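Local coordinates for protein hydrolase, NUDIX family (Clostridium perfringens ATCC 13124, PDB 3F6A) that probably hydrolyses a nucleoside diphosphate linked to another moiety, though its own substrate is not established, at residues E50-A55 against S113-E118. Residues are numbered along the deposited sequence; the frame is centred on the assembly and turned at random.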
loop_
_atom_site.group_PDB
_atom_site.type_symbol
_atom_site.label_atom_id
_atom_site.label_comp_id
_atom_site.label_asym_id
_atom_site.label_seq_id
_atom_site.Cartn_x
_atom_site.Cartn_y
_atom_site.Cartn_z
ATOM N N GLU A 50 -14.007 -0.141 10.452
ATOM C CA GLU A 50 -14.874 -1.031 9.691
ATOM C C GLU A 50 -15.046 -2.362 10.412
ATOM O O GLU A 50 -16.126 -2.951 10.387
ATOM C CB GLU A 50 -14.322 -1.248 8.281
ATOM C CG GLU A 50 -14.409 -0.004 7.404
ATOM C CD GLU A 50 -15.839 0.365 7.027
ATOM O OE1 GLU A 50 -16.788 -0.110 7.689
ATOM O OE2 GLU A 50 -16.011 1.144 6.068
ATOM N N ALA A 51 -13.987 -2.825 11.071
ATOM C CA ALA A 51 -14.054 -4.085 11.801
ATOM C C ALA A 51 -15.056 -3.945 12.947
ATOM O O ALA A 51 -15.804 -4.878 13.252
ATOM C CB ALA A 51 -12.680 -4.458 12.344
ATOM N N LYS A 52 -15.065 -2.770 13.571
ATOM C CA LYS A 52 -15.970 -2.487 14.686
ATOM C C LYS A 52 -17.402 -2.283 14.192
ATOM O O LYS A 52 -18.353 -2.787 14.785
ATOM C CB LYS A 52 -15.501 -1.229 15.430
ATOM C CG LYS A 52 -16.096 -1.057 16.827
ATOM C CD LYS A 52 -15.614 -2.161 17.768
ATOM C CE LYS A 52 -15.992 -1.880 19.211
ATOM N NZ LYS A 52 -15.509 -2.946 20.134
ATOM N N GLU A 53 -17.555 -1.544 13.101
ATOM C CA GLU A 53 -18.880 -1.273 12.560
ATOM C C GLU A 53 -19.545 -2.482 11.899
ATOM O O GLU A 53 -20.745 -2.711 12.078
ATOM C CB GLU A 53 -18.813 -0.108 11.563
ATOM C CG GLU A 53 -18.273 1.191 12.171
ATOM C CD GLU A 53 -18.204 2.344 11.174
ATOM O OE1 GLU A 53 -17.754 2.128 10.026
ATOM O OE2 GLU A 53 -18.593 3.478 11.543
ATOM N N GLU A 54 -18.772 -3.276 11.164
ATOM C CA GLU A 54 -19.347 -4.418 10.467
ATOM C C GLU A 54 -19.420 -5.722 11.256
ATOM O O GLU A 54 -20.175 -6.624 10.884
ATOM C CB GLU A 54 -18.607 -4.639 9.142
ATOM C CG GLU A 54 -18.517 -3.357 8.318
ATOM C CD GLU A 54 -18.022 -3.571 6.894
ATOM O OE1 GLU A 54 -17.165 -4.453 6.672
ATOM O OE2 GLU A 54 -18.481 -2.837 5.995
ATOM N N ALA A 55 -18.662 -5.825 12.345
ATOM C CA ALA A 55 -18.684 -7.048 13.136
ATOM C C ALA A 55 -18.564 -6.819 14.639
ATOM O O ALA A 55 -18.532 -7.777 15.403
ATOM C CB ALA A 55 -17.579 -7.984 12.670
ATOM N N SER A 113 -21.089 -8.760 16.308
ATOM C CA SER A 113 -22.281 -7.942 16.494
ATOM C C SER A 113 -22.240 -6.737 15.553
ATOM O O SER A 113 -21.816 -5.658 15.944
ATOM C CB SER A 113 -22.342 -7.466 17.949
ATOM O OG SER A 113 -23.469 -6.645 18.173
ATOM N N PRO A 114 -22.686 -6.907 14.299
ATOM C CA PRO A 114 -22.666 -5.789 13.350
ATOM C C PRO A 114 -23.525 -4.614 13.790
ATOM O O PRO A 114 -24.565 -4.795 14.416
ATOM C CB PRO A 114 -23.200 -6.411 12.063
ATOM C CG PRO A 114 -22.825 -7.865 12.200
ATOM C CD PRO A 114 -23.159 -8.140 13.646
ATOM N N GLU A 115 -23.089 -3.410 13.447
ATOM C CA GLU A 115 -23.850 -2.225 13.783
ATOM C C GLU A 115 -24.981 -2.055 12.767
ATOM O O GLU A 115 -25.002 -2.711 11.716
ATOM C CB GLU A 115 -22.935 -1.001 13.821
ATOM C CG GLU A 115 -21.967 -1.048 15.001
ATOM C CD GLU A 115 -21.018 0.131 15.041
ATOM O OE1 GLU A 115 -21.257 1.130 14.327
ATOM O OE2 GLU A 115 -20.033 0.059 15.801
ATOM N N ILE A 116 -25.922 -1.182 13.102
ATOM C CA ILE A 116 -27.095 -0.918 12.285
ATOM C C ILE A 116 -26.867 -0.786 10.782
ATOM O O ILE A 116 -25.967 -0.080 10.328
ATOM C CB ILE A 116 -27.820 0.357 12.777
ATOM C CG1 ILE A 116 -29.202 0.459 12.125
ATOM C CG2 ILE A 116 -26.992 1.593 12.445
ATOM C CD1 ILE A 116 -30.010 1.646 12.605
ATOM N N GLY A 117 -27.695 -1.481 10.013
ATOM C CA GLY A 117 -27.609 -1.400 8.565
ATOM C C GLY A 117 -26.466 -2.123 7.884
ATOM O O GLY A 117 -26.349 -2.076 6.661
ATOM N N GLU A 118 -25.615 -2.784 8.656
ATOM C CA GLU A 118 -24.489 -3.514 8.077
ATOM C C GLU A 118 -24.962 -4.926 7.760
ATOM O O GLU A 118 -26.010 -5.353 8.255
ATOM C CB GLU A 118 -23.332 -3.597 9.073
ATOM C CG GLU A 118 -22.799 -2.266 9.569
ATOM C CD GLU A 118 -21.928 -1.553 8.552
ATOM O OE1 GLU A 118 -21.284 -0.562 8.937
ATOM O OE2 GLU A 118 -21.880 -1.983 7.380
#
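The C-terminal end of the Nudix-box helix meets the loop before strand 122-125 here, and two backbone bonds tie them: Glu-115 N gives its hydrogen to Glu-53 O at 2.8 Å, and Ser-113 N to Ala-55 O at 2.9 Å. The first is nearly straight, with N tilted 20° from the carbonyl plane; the second reaches Ala-55 O from above its plane. Between them the ring of Pro-114 lies against the carbonyl of Glu-54, CG 3.2 Å from Glu-54 O. The loop backbone thus takes up Glu-53 O and Ala-55 O, with Pro-114 packed on the carbonyl between.

Residues 35-56 carry the Nudix box, whose glutamates in this family typically bind the metal ions for hydrolysis. Glu-115 runs extended past Glu-53, its CD 3.6 Å from Glu-53 CA. From the type II turn of 115-118, Glu-118 bends at chi2 (-76°), which carries its carboxylate back to the helix, where OE2 lies 3.8 Å from Glu-54 CG. Glu-54 OE2 is also 3.8 Å from Glu-118 OE2, the two side chains crossing at about a right angle with their carboxylate planes 78° apart. Arg-49 forms a salt bridge with Glu-53 OE1, while Glu-54 OE1 accepts a hydrogen bond from Gly-34 N of strand 30-36.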